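Local coordinates for protein UDP-galactopyranose mutase (Deinococcus radiodurans, PDB 3HDQ) that probably catalyses the interconversion of UDP-galactopyranose and UDP-galactofuranose, using a bound flavin-adenine dinucleotide as cofactor, at residues A263-C268 and E350-A355; V43-L48 and P233-M238; R131-N136 and G168-N173; A75-H80 and Q319-Y324. All coordinates share one frame; numbering follows the deposited sequence.

Contact 1: residues A263-C268 and E350-A355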
loop_
_atom_site.group_PDB
_atom_site.type_symbol
_atom_site.label_atom_id
_atom_site.label_comp_id
_atom_site.label_asym_id
_atom_site.label_seq_id
_atom_site.Cartn_x
_atom_site.Cartn_y
_atom_site.Cartn_z
ATOM N N ALA A 263 -13.842 18.210 17.469
ATOM C CA ALA A 263 -14.281 18.393 16.087
ATOM C C ALA A 263 -15.614 17.720 15.818
ATOM O O ALA A 263 -16.420 18.226 15.044
ATOM C CB ALA A 263 -13.228 17.868 15.106
ATOM N N PHE A 264 -15.847 16.576 16.448
ATOM C CA PHE A 264 -17.102 15.870 16.228
ATOM C C PHE A 264 -18.270 16.757 16.643
ATOM O O PHE A 264 -19.327 16.751 16.014
ATOM C CB PHE A 264 -17.127 14.557 16.999
ATOM C CG PHE A 264 -18.347 13.733 16.737
ATOM C CD1 PHE A 264 -18.375 12.829 15.683
ATOM C CD2 PHE A 264 -19.471 13.861 17.534
ATOM C CE1 PHE A 264 -19.505 12.071 15.437
ATOM C CE2 PHE A 264 -20.601 13.105 17.291
ATOM C CZ PHE A 264 -20.616 12.211 16.241
ATOM N N PHE A 265 -18.064 17.529 17.704
ATOM C CA PHE A 265 -19.110 18.383 18.224
ATOM C C PHE A 265 -18.854 19.845 17.839
ATOM O O PHE A 265 -19.169 20.767 18.595
ATOM C CB PHE A 265 -19.231 18.205 19.743
ATOM C CG PHE A 265 -19.716 16.834 20.154
ATOM C CD1 PHE A 265 -18.848 15.913 20.729
ATOM C CD2 PHE A 265 -21.044 16.464 19.964
ATOM C CE1 PHE A 265 -19.293 14.656 21.104
ATOM C CE2 PHE A 265 -21.500 15.202 20.342
ATOM C CZ PHE A 265 -20.625 14.301 20.914
ATOM N N ASP A 266 -18.277 20.040 16.657
ATOM C CA ASP A 266 -18.120 21.369 16.064
ATOM C C ASP A 266 -17.453 22.388 16.993
ATOM O O ASP A 266 -17.783 23.574 16.954
ATOM C CB ASP A 266 -19.478 21.914 15.594
ATOM C CG ASP A 266 -20.074 21.111 14.437
ATOM O OD1 ASP A 266 -19.311 20.560 13.610
ATOM O OD2 ASP A 266 -21.320 21.041 14.350
ATOM N N PHE A 267 -16.520 21.924 17.822
ATOM C CA PHE A 267 -15.790 22.807 18.732
ATOM C C PHE A 267 -16.737 23.702 19.535
ATOM O O PHE A 267 -16.395 24.834 19.881
ATOM C CB PHE A 267 -14.772 23.646 17.949
ATOM C CG PHE A 267 -13.951 22.837 16.969
ATOM C CD1 PHE A 267 -12.846 22.108 17.397
ATOM C CD2 PHE A 267 -14.296 22.791 15.623
ATOM C CE1 PHE A 267 -12.092 21.357 16.496
ATOM C CE2 PHE A 267 -13.550 22.047 14.716
ATOM C CZ PHE A 267 -12.445 21.322 15.154
ATOM N N CYS A 268 -17.922 23.180 19.832
ATOM C CA CYS A 268 -18.954 23.945 20.533
ATOM C C CYS A 268 -18.538 24.439 21.926
ATOM O O CYS A 268 -19.175 25.332 22.483
ATOM C CB CYS A 268 -20.278 23.164 20.598
ATOM S SG CYS A 268 -20.317 21.752 21.735
ATOM N N GLU A 350 -17.073 14.949 26.781
ATOM C CA GLU A 350 -17.362 13.584 27.184
ATOM C C GLU A 350 -18.828 13.402 27.569
ATOM O O GLU A 350 -19.417 12.351 27.308
ATOM C CB GLU A 350 -16.451 13.193 28.347
ATOM C CG GLU A 350 -16.680 11.789 28.890
ATOM C CD GLU A 350 -15.692 11.424 30.001
ATOM O OE1 GLU A 350 -15.346 10.232 30.126
ATOM O OE2 GLU A 350 -15.250 12.332 30.742
ATOM N N ALA A 351 -19.411 14.419 28.202
ATOM C CA ALA A 351 -20.829 14.384 28.551
ATOM C C ALA A 351 -21.663 14.375 27.281
ATOM O O ALA A 351 -22.665 13.672 27.197
ATOM C CB ALA A 351 -21.207 15.576 29.423
ATOM N N LEU A 352 -21.243 15.159 26.296
ATOM C CA LEU A 352 -21.887 15.140 24.985
ATOM C C LEU A 352 -21.749 13.757 24.345
ATOM O O LEU A 352 -22.730 13.183 23.882
ATOM C CB LEU A 352 -21.297 16.212 24.065
ATOM C CG LEU A 352 -21.713 17.645 24.373
ATOM C CD1 LEU A 352 -21.126 18.598 23.344
ATOM C CD2 LEU A 352 -23.241 17.758 24.420
ATOM N N ALA A 353 -20.530 13.220 24.344
ATOM C CA ALA A 353 -20.279 11.894 23.787
ATOM C C ALA A 353 -21.184 10.843 24.413
ATOM O O ALA A 353 -21.866 10.113 23.702
ATOM C CB ALA A 353 -18.803 11.500 23.954
ATOM N N ASP A 354 -21.170 10.765 25.743
ATOM C CA ASP A 354 -21.925 9.746 26.476
ATOM C C ASP A 354 -23.409 9.831 26.157
ATOM O O ASP A 354 -24.146 8.848 26.295
ATOM C CB ASP A 354 -21.743 9.908 27.993
ATOM C CG ASP A 354 -20.339 9.535 28.473
ATOM O OD1 ASP A 354 -19.998 9.911 29.614
ATOM O OD2 ASP A 354 -19.580 8.872 27.724
ATOM N N ALA A 355 -23.845 11.014 25.742
ATOM C CA ALA A 355 -25.256 11.238 25.489
ATOM C C ALA A 355 -25.627 10.971 24.030
ATOM O O ALA A 355 -26.789 10.721 23.723
ATOM C CB ALA A 355 -25.640 12.652 25.886
#

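Contact 2: residues V43-L48 and P233-M238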
loop_
_atom_site.group_PDB
_atom_site.type_symbol
_atom_site.label_atom_id
_atom_site.label_comp_id
_atom_site.label_asym_id
_atom_site.label_seq_id
_atom_site.Cartn_x
_atom_site.Cartn_y
_atom_site.Cartn_z
ATOM N N VAL A 43 -9.690 -2.662 14.719
ATOM C CA VAL A 43 -9.963 -3.764 15.630
ATOM C C VAL A 43 -11.470 -3.948 15.746
ATOM O O VAL A 43 -11.966 -5.067 15.715
ATOM C CB VAL A 43 -9.361 -3.532 17.026
ATOM C CG1 VAL A 43 -9.919 -4.561 18.021
ATOM C CG2 VAL A 43 -7.849 -3.623 16.975
ATOM N N LEU A 44 -12.202 -2.844 15.868
ATOM C CA LEU A 44 -13.661 -2.930 15.932
ATOM C C LEU A 44 -14.275 -3.358 14.584
ATOM O O LEU A 44 -15.264 -4.092 14.541
ATOM C CB LEU A 44 -14.265 -1.629 16.457
ATOM C CG LEU A 44 -14.240 -1.536 17.989
ATOM C CD1 LEU A 44 -14.227 -0.094 18.479
ATOM C CD2 LEU A 44 -15.429 -2.312 18.589
ATOM N N ALA A 45 -13.663 -2.937 13.486
ATOM C CA ALA A 45 -14.129 -3.389 12.181
ATOM C C ALA A 45 -13.955 -4.900 12.060
ATOM O O ALA A 45 -14.839 -5.600 11.569
ATOM C CB ALA A 45 -13.398 -2.669 11.064
ATOM N N GLU A 46 -12.818 -5.407 12.521
ATOM C CA GLU A 46 -12.544 -6.843 12.425
ATOM C C GLU A 46 -13.484 -7.671 13.306
ATOM O O GLU A 46 -14.053 -8.667 12.851
ATOM C CB GLU A 46 -11.076 -7.144 12.768
ATOM C CG GLU A 46 -10.673 -8.606 12.571
ATOM C CD GLU A 46 -10.992 -9.475 13.779
ATOM O OE1 GLU A 46 -10.848 -8.996 14.926
ATOM O OE2 GLU A 46 -11.383 -10.642 13.584
ATOM N N ARG A 47 -13.629 -7.258 14.566
ATOM C CA ARG A 47 -14.506 -7.945 15.510
ATOM C C ARG A 47 -15.963 -7.933 15.046
ATOM O O ARG A 47 -16.600 -8.972 15.000
ATOM C CB ARG A 47 -14.399 -7.331 16.906
ATOM C CG ARG A 47 -13.041 -7.540 17.578
ATOM C CD ARG A 47 -12.855 -8.988 18.053
ATOM N NE ARG A 47 -12.614 -9.891 16.934
ATOM C CZ ARG A 47 -12.937 -11.179 16.925
ATOM N NH1 ARG A 47 -12.680 -11.923 15.855
ATOM N NH2 ARG A 47 -13.528 -11.715 17.983
ATOM N N LEU A 48 -16.484 -6.758 14.709
ATOM C CA LEU A 48 -17.874 -6.658 14.278
ATOM C C LEU A 48 -18.095 -7.491 12.999
ATOM O O LEU A 48 -19.113 -8.175 12.855
ATOM C CB LEU A 48 -18.282 -5.195 14.054
ATOM C CG LEU A 48 -18.845 -4.251 15.140
ATOM C CD1 LEU A 48 -19.645 -4.965 16.230
ATOM C CD2 LEU A 48 -17.804 -3.312 15.740
ATOM N N PRO A 233 -14.869 -10.125 4.011
ATOM C CA PRO A 233 -15.900 -9.735 3.034
ATOM C C PRO A 233 -16.911 -8.719 3.589
ATOM O O PRO A 233 -17.444 -7.936 2.814
ATOM C CB PRO A 233 -16.602 -11.057 2.717
ATOM C CG PRO A 233 -15.590 -12.105 3.017
ATOM C CD PRO A 233 -14.760 -11.583 4.159
ATOM N N ASN A 234 -17.149 -8.730 4.897
ATOM C CA ASN A 234 -18.069 -7.783 5.541
ATOM C C ASN A 234 -17.480 -6.398 5.780
ATOM O O ASN A 234 -18.126 -5.535 6.372
ATOM C CB ASN A 234 -18.543 -8.338 6.887
ATOM C CG ASN A 234 -19.486 -9.518 6.731
ATOM O OD1 ASN A 234 -20.084 -9.706 5.672
ATOM N ND2 ASN A 234 -19.624 -10.315 7.783
ATOM N N ILE A 235 -16.246 -6.175 5.354
ATOM C CA ILE A 235 -15.615 -4.883 5.601
ATOM C C ILE A 235 -15.381 -4.114 4.297
ATOM O O ILE A 235 -14.649 -4.568 3.421
ATOM C CB ILE A 235 -14.295 -5.051 6.386
ATOM C CG1 ILE A 235 -14.572 -5.721 7.731
ATOM C CG2 ILE A 235 -13.631 -3.709 6.622
ATOM C CD1 ILE A 235 -13.350 -5.799 8.642
ATOM N N LYS A 236 -16.033 -2.962 4.166
ATOM C CA LYS A 236 -15.824 -2.071 3.030
ATOM C C LYS A 236 -14.914 -0.945 3.485
ATOM O O LYS A 236 -15.144 -0.343 4.537
ATOM C CB LYS A 236 -17.156 -1.496 2.529
ATOM C CG LYS A 236 -18.216 -2.544 2.210
ATOM C CD LYS A 236 -17.661 -3.609 1.289
ATOM C CE LYS A 236 -18.289 -4.951 1.590
ATOM N NZ LYS A 236 -17.572 -6.078 0.931
ATOM N N VAL A 237 -13.880 -0.661 2.700
ATOM C CA VAL A 237 -12.878 0.315 3.109
ATOM C C VAL A 237 -12.872 1.548 2.213
ATOM O O VAL A 237 -12.607 1.458 1.023
ATOM C CB VAL A 237 -11.488 -0.300 3.101
ATOM C CG1 VAL A 237 -10.480 0.683 3.683
ATOM C CG2 VAL A 237 -11.490 -1.613 3.870
ATOM N N MET A 238 -13.146 2.701 2.805
ATOM C CA MET A 238 -13.263 3.945 2.056
ATOM C C MET A 238 -12.162 4.933 2.458
ATOM O O MET A 238 -12.110 5.402 3.601
ATOM C CB MET A 238 -14.638 4.553 2.309
ATOM C CG MET A 238 -15.109 5.502 1.256
ATOM S SD MET A 238 -16.851 5.904 1.483
ATOM C CE MET A 238 -17.091 6.787 -0.047
#

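Contact 3: residues R131-N136 and G168-N173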
loop_
_atom_site.group_PDB
_atom_site.type_symbol
_atom_site.label_atom_id
_atom_site.label_comp_id
_atom_site.label_asym_id
_atom_site.label_seq_id
_atom_site.Cartn_x
_atom_site.Cartn_y
_atom_site.Cartn_z
ATOM N N ARG A 131 27.866 7.170 34.611
ATOM C CA ARG A 131 28.543 7.742 33.466
ATOM C C ARG A 131 28.478 9.262 33.458
ATOM O O ARG A 131 29.432 9.928 33.034
ATOM C CB ARG A 131 28.021 7.143 32.149
ATOM C CG ARG A 131 28.391 5.664 31.950
ATOM C CD ARG A 131 27.857 5.109 30.631
ATOM N NE ARG A 131 28.372 5.880 29.503
ATOM C CZ ARG A 131 27.816 5.933 28.294
ATOM N NH1 ARG A 131 26.701 5.251 28.020
ATOM N NH2 ARG A 131 28.381 6.681 27.353
ATOM N N LEU A 132 27.364 9.811 33.935
ATOM C CA LEU A 132 27.158 11.253 33.896
ATOM C C LEU A 132 28.084 11.981 34.868
ATOM O O LEU A 132 28.681 12.997 34.514
ATOM C CB LEU A 132 25.693 11.616 34.194
ATOM C CG LEU A 132 25.364 13.116 34.091
ATOM C CD1 LEU A 132 25.478 13.593 32.653
ATOM C CD2 LEU A 132 23.982 13.434 34.637
ATOM N N TYR A 133 28.201 11.459 36.089
ATOM C CA TYR A 133 28.929 12.154 37.157
ATOM C C TYR A 133 30.312 11.560 37.437
ATOM O O TYR A 133 31.054 12.062 38.287
ATOM C CB TYR A 133 28.122 12.134 38.454
ATOM C CG TYR A 133 26.798 12.861 38.404
ATOM C CD1 TYR A 133 26.730 14.205 38.032
ATOM C CD2 TYR A 133 25.615 12.218 38.764
ATOM C CE1 TYR A 133 25.512 14.883 37.989
ATOM C CE2 TYR A 133 24.392 12.894 38.724
ATOM C CZ TYR A 133 24.354 14.221 38.340
ATOM O OH TYR A 133 23.165 14.895 38.312
ATOM N N GLY A 134 30.651 10.484 36.732
ATOM C CA GLY A 134 31.897 9.776 36.968
ATOM C C GLY A 134 31.909 8.995 38.276
ATOM O O GLY A 134 32.952 8.877 38.918
ATOM N N LEU A 135 30.757 8.461 38.678
ATOM C CA LEU A 135 30.664 7.707 39.932
ATOM C C LEU A 135 30.849 6.209 39.719
ATOM O O LEU A 135 30.964 5.742 38.589
ATOM C CB LEU A 135 29.321 7.954 40.630
ATOM C CG LEU A 135 28.964 9.384 41.039
ATOM C CD1 LEU A 135 27.492 9.488 41.439
ATOM C CD2 LEU A 135 29.856 9.877 42.165
ATOM N N ASN A 136 30.857 5.459 40.816
ATOM C CA ASN A 136 30.911 4.003 40.748
ATOM C C ASN A 136 29.934 3.366 41.711
ATOM O O ASN A 136 30.257 2.389 42.384
ATOM C CB ASN A 136 32.321 3.489 41.047
ATOM C CG ASN A 136 33.304 3.826 39.954
ATOM O OD1 ASN A 136 33.623 2.985 39.117
ATOM N ND2 ASN A 136 33.789 5.064 39.950
ATOM N N GLY A 168 15.628 14.107 41.913
ATOM C CA GLY A 168 16.126 15.426 42.236
ATOM C C GLY A 168 16.155 16.395 41.076
ATOM O O GLY A 168 15.763 16.082 39.959
ATOM N N ARG A 169 16.677 17.579 41.355
ATOM C CA ARG A 169 16.551 18.732 40.478
ATOM C C ARG A 169 17.560 18.757 39.313
ATOM O O ARG A 169 17.241 19.222 38.220
ATOM C CB ARG A 169 16.653 19.997 41.335
ATOM C CG ARG A 169 16.565 21.297 40.581
ATOM C CD ARG A 169 15.166 21.578 40.083
ATOM N NE ARG A 169 14.127 21.387 41.099
ATOM C CZ ARG A 169 12.853 21.720 40.911
ATOM N NH1 ARG A 169 12.480 22.267 39.760
ATOM N NH2 ARG A 169 11.952 21.506 41.862
ATOM N N ASP A 170 18.772 18.264 39.532
ATOM C CA ASP A 170 19.761 18.255 38.445
ATOM C C ASP A 170 19.425 17.238 37.341
ATOM O O ASP A 170 19.491 17.546 36.150
ATOM C CB ASP A 170 21.171 17.997 38.979
ATOM C CG ASP A 170 22.233 18.258 37.936
ATOM O OD1 ASP A 170 23.139 17.414 37.761
ATOM O OD2 ASP A 170 22.151 19.311 37.274
ATOM N N LEU A 171 19.064 16.024 37.735
ATOM C CA LEU A 171 18.716 14.996 36.766
ATOM C C LEU A 171 17.447 15.389 36.020
ATOM O O LEU A 171 17.307 15.131 34.821
ATOM C CB LEU A 171 18.571 13.643 37.461
ATOM C CG LEU A 171 19.923 13.068 37.889
ATOM C CD1 LEU A 171 19.723 11.806 38.722
ATOM C CD2 LEU A 171 20.801 12.801 36.647
ATOM N N TYR A 172 16.541 16.038 36.744
ATOM C CA TYR A 172 15.333 16.604 36.167
ATOM C C TYR A 172 15.656 17.655 35.110
ATOM O O TYR A 172 15.063 17.660 34.033
ATOM C CB TYR A 172 14.458 17.211 37.273
ATOM C CG TYR A 172 13.340 18.100 36.773
ATOM C CD1 TYR A 172 12.149 17.555 36.317
ATOM C CD2 TYR A 172 13.471 19.486 36.771
ATOM C CE1 TYR A 172 11.115 18.362 35.864
ATOM C CE2 TYR A 172 12.443 20.301 36.324
ATOM C CZ TYR A 172 11.268 19.728 35.869
ATOM O OH TYR A 172 10.238 20.514 35.421
ATOM N N ASN A 173 16.583 18.557 35.415
ATOM C CA ASN A 173 16.928 19.606 34.457
ATOM C C ASN A 173 17.647 19.034 33.240
ATOM O O ASN A 173 17.549 19.577 32.135
ATOM C CB ASN A 173 17.809 20.686 35.087
ATOM C CG ASN A 173 17.086 21.504 36.155
ATOM O OD1 ASN A 173 15.858 21.592 36.184
ATOM N ND2 ASN A 173 17.861 22.112 37.036
#

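Contact 4: residues A75-H80 and Q319-Y324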
loop_
_atom_site.group_PDB
_atom_site.type_symbol
_atom_site.label_atom_id
_atom_site.label_comp_id
_atom_site.label_asym_id
_atom_site.label_seq_id
_atom_site.Cartn_x
_atom_site.Cartn_y
_atom_site.Cartn_z
ATOM N N ALA A 75 13.772 4.937 -1.533
ATOM C CA ALA A 75 14.996 4.135 -1.577
ATOM C C ALA A 75 14.745 2.652 -1.320
ATOM O O ALA A 75 15.672 1.844 -1.390
ATOM C CB ALA A 75 16.018 4.673 -0.587
ATOM N N GLY A 76 13.503 2.299 -1.000
ATOM C CA GLY A 76 13.168 0.924 -0.675
ATOM C C GLY A 76 13.380 0.557 0.789
ATOM O O GLY A 76 13.532 -0.619 1.121
ATOM N N VAL A 77 13.406 1.556 1.670
ATOM C CA VAL A 77 13.515 1.291 3.103
ATOM C C VAL A 77 12.132 1.348 3.766
ATOM O O VAL A 77 11.380 2.290 3.561
ATOM C CB VAL A 77 14.476 2.286 3.803
ATOM C CG1 VAL A 77 14.558 1.992 5.307
ATOM C CG2 VAL A 77 15.862 2.226 3.173
ATOM N N LEU A 78 11.798 0.324 4.542
ATOM C CA LEU A 78 10.554 0.304 5.305
ATOM C C LEU A 78 10.584 1.358 6.411
ATOM O O LEU A 78 11.434 1.298 7.287
ATOM C CB LEU A 78 10.346 -1.083 5.913
ATOM C CG LEU A 78 9.050 -1.341 6.687
ATOM C CD1 LEU A 78 7.816 -1.158 5.790
ATOM C CD2 LEU A 78 9.081 -2.734 7.288
ATOM N N ILE A 79 9.668 2.328 6.364
ATOM C CA ILE A 79 9.639 3.423 7.343
ATOM C C ILE A 79 8.264 3.624 7.969
ATOM O O ILE A 79 7.260 3.061 7.513
ATOM C CB ILE A 79 9.985 4.766 6.697
ATOM C CG1 ILE A 79 8.884 5.130 5.689
ATOM C CG2 ILE A 79 11.367 4.714 6.072
ATOM C CD1 ILE A 79 8.935 6.523 5.163
ATOM N N HIS A 80 8.225 4.443 9.014
ATOM C CA HIS A 80 6.955 4.886 9.599
ATOM C C HIS A 80 6.775 6.374 9.327
ATOM O O HIS A 80 7.433 7.211 9.952
ATOM C CB HIS A 80 6.924 4.634 11.107
ATOM C CG HIS A 80 7.299 3.237 11.497
ATOM N ND1 HIS A 80 7.446 2.845 12.810
ATOM C CD2 HIS A 80 7.571 2.143 10.744
ATOM C CE1 HIS A 80 7.783 1.568 12.852
ATOM N NE2 HIS A 80 7.865 1.118 11.610
ATOM N N GLN A 319 21.500 1.217 2.250
ATOM C CA GLN A 319 21.285 2.561 2.760
ATOM C C GLN A 319 20.457 2.527 4.032
ATOM O O GLN A 319 20.101 1.459 4.516
ATOM C CB GLN A 319 20.612 3.428 1.711
ATOM C CG GLN A 319 21.447 3.555 0.467
ATOM C CD GLN A 319 20.734 4.301 -0.611
ATOM O OE1 GLN A 319 19.594 3.983 -0.945
ATOM N NE2 GLN A 319 21.393 5.308 -1.170
ATOM N N THR A 320 20.168 3.703 4.580
ATOM C CA THR A 320 19.400 3.780 5.804
ATOM C C THR A 320 18.517 5.019 5.776
ATOM O O THR A 320 18.907 6.055 5.232
ATOM C CB THR A 320 20.313 3.777 7.062
ATOM O OG1 THR A 320 19.516 3.616 8.238
ATOM C CG2 THR A 320 21.097 5.060 7.172
ATOM N N SER A 321 17.314 4.897 6.328
ATOM C CA SER A 321 16.397 6.029 6.424
ATOM C C SER A 321 16.085 6.389 7.874
ATOM O O SER A 321 15.841 5.517 8.714
ATOM C CB SER A 321 15.089 5.749 5.674
ATOM O OG SER A 321 15.311 5.660 4.291
ATOM N N VAL A 322 16.075 7.687 8.147
ATOM C CA VAL A 322 15.814 8.198 9.483
ATOM C C VAL A 322 14.741 9.283 9.443
ATOM O O VAL A 322 14.467 9.863 8.386
ATOM C CB VAL A 322 17.091 8.804 10.108
ATOM C CG1 VAL A 322 18.203 7.785 10.136
ATOM C CG2 VAL A 322 17.522 10.055 9.342
ATOM N N VAL A 323 14.150 9.556 10.606
ATOM C CA VAL A 323 13.194 10.641 10.752
ATOM C C VAL A 323 13.518 11.524 11.962
ATOM O O VAL A 323 13.819 11.021 13.053
ATOM C CB VAL A 323 11.745 10.114 10.885
ATOM C CG1 VAL A 323 11.583 9.291 12.164
ATOM C CG2 VAL A 323 10.761 11.273 10.857
ATOM N N TYR A 324 13.458 12.835 11.744
ATOM C CA TYR A 324 13.551 13.850 12.796
ATOM C C TYR A 324 12.161 14.414 13.103
ATOM O O TYR A 324 11.450 14.837 12.195
ATOM C CB TYR A 324 14.445 15.000 12.335
ATOM C CG TYR A 324 15.903 14.616 12.162
ATOM C CD1 TYR A 324 16.826 14.856 13.168
ATOM C CD2 TYR A 324 16.353 14.020 10.987
ATOM C CE1 TYR A 324 18.154 14.510 13.014
ATOM C CE2 TYR A 324 17.687 13.670 10.821
ATOM C CZ TYR A 324 18.580 13.918 11.841
ATOM O OH TYR A 324 19.902 13.571 11.702
#

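Contact 1: residues A263-C268 and E350-A355
F265 lays its phenyl ring against L352 and the start of the A353 peptide on helix 340-355. Followed outward, CB and CG first meet the CD1 methyl of L352, with CG 3.9 Å from L352 CD1. Further along, the ring slides under L352 CB, which stands over its centre as a CH-pi donor, 3.8 Å from the F265 ring centroid and 11° off the normal. At the tip, CZ reaches the helix backbone, 3.6 Å from A353 N, while CE1 approaches A353 CB at 4.3 Å. The opposite face is taken by F264 CD2, so the ring is sandwiched between its chain neighbour and the helix. With chi1 at -74°, L352 turns CG beside its own backbone N, and CD1 then also meets C268 SG at 3.6 Å. The segment carrying F265 has just left helix 261-264, which closes in a Schellman motif with D266, at positive phi, as its C-prime residue. Were F265 cut back to an alanine, L352 CB would probably lose the aromatic face it rests on, and a gap would be likely to open beside A353. No hydrogen bond crosses between the segments, so the helix is held here by dispersion, a CH-pi contact and fit of shape.

Contact 2: residues V43-L48 and P233-M238
E46, whose backbone N lies 3.9 Å from I235 CD1, carries its carboxylate to the edge of the R47 guanidinium, with E46 CD in the guanidinium plane. The grip is side-on: R47 NE meets E46 OE1 at 2.8 Å and R47 NH1 meets E46 OE2 at 2.9 Å, both on the syn side of the carboxylate, the second nearly straight at 177°. Y97 OH also bonds to OE1, and R100 forms a salt bridge with OE2, so this buried carboxylate is likely to remain ionised. On the strand-facing side of the helix, I235 makes the contact. Its CG1 lies beside the backbone N (chi1 -60°) and the chain extends beyond it (chi2 -174°), carrying CD1 to 3.3 Å from A45 O and 4.0 Å from A45 CB. The packing joins helix 39-50, which follows the first strand of the Rossmann-like FAD-binding fold, to strand 235-239 at the margin of the parallel sheet. Beyond that margin, V237 and M238 pair antiparallel with a strand of the second subunit. Between helix and strand the chemistry is apolar packing of I235 CD1 on the A45 methyl and helix backbone, without a directional bond, while the E46 carboxylate is paired away from the strand with R47, Y97 and R100.

Contact 3: residues R131-N136 and G168-N173
Y133 and D170 are brought together by complementary first torsions: in Y133, chi1 of -63° swings CG beside the backbone N and sends the ring toward helix 159-184, whereas in D170, chi1 of -168° extends the carboxylate back toward the tyrosine. The two side chains come from opposite directions, and Y133 OH donates to D170 OD1 across 2.6 Å. The oxygen is met on its anti side, and it lies at the edge of the phenol ring, in the ring plane; the ring and carboxylate planes are 32° apart. A salt bridge to K174 NZ gives the same OD1 a second partner, which would probably draw negative charge onto that oxygen. Beside this polar link runs an apolar one. L171 CD2 lies 3.8 Å from L132 CD2, the two leucines sliding past each other, and 4.1 Å from Y133 CE2. It also comes 3.6 Å from Y133 OH. L132 CD2 sits over one face of the Y133 ring, 3.8 Å above its plane and offset toward the rim, so the tyrosine is steadied by its chain neighbour while its hydroxyl is held from across. With a phenylalanine at this position, D170 OD1 would probably lose its hydroxyl donor and L171 CD2 the oxygen it packs against. The contact ties the last turn of helix 126-133, just before G134 leaves helical geometry, to the long helix 159-184. L132 rests in turn on L120 of strand 118-122 and L171 on I124, while further along helix 159-184 come F175 and F176, which contact the nucleotide substrate.

Contact 4: residues A75-H80 and Q319-Y324
The chain from A75 to I79 runs at 40° to the Q319-S321 segment that leads into strand 320-336, coming nearest at V77 and S321, whose CA atoms are 6.5 Å apart, with no hydrogen bond between the two segments. Side chains fill the interval. V77 stands over the S321 hydroxymethyl group: its CB is 3.5 Å from S321 OG, and its CG1, opposite the backbone N at a chi1 of 179°, lies 3.8 Å from S321 CB. Two residues further on, I79 offers its CG2 branch, 3.9 Å from the same S321 CB. The S321 CB is thus met by two branched aliphatic side chains of the same segment, and the polar end of the serine is satisfied by others, S321 OG being hydrogen-bonded to D73 OD2 and T283 OG1. Strand 78-79 pairs antiparallel with strand 71-72, and D73, in the turn that joins them, also takes V77 N through its other carboxylate oxygen. This small hairpin leans on the mixed sheet to which strand 320-336 belongs, meeting it next to the edge strand 274-284. At the outer end, A75 CB touches Q319 OE1 at 3.7 Å; the glutamine chain is extended past CG, and its NE2 is bonded to D285 OD1.

The four contacts lie outside the FAD and UDP-galactose sites and do not touch one another. Contacts 1 and 2 lie on the flavin side, with centres 25 Å apart; the side chains of F265 and A45 are about 12 and 11 Å from the bound FAD. Contact 3 lies toward the substrate end: the side chain of L171 is about 11 Å from UDP-galactose, and the centre of contact 3 is 51 Å from that of contact 2, on the opposite side of the chain's centre. Contact 4 is about equally far from both ligands, the I79 side chain being about 13 Å from FAD and 14 Å from the substrate. Strand 320-336 of contact 4 leads directly into helix 340-355 of contact 1, although their centres are 39 Å apart.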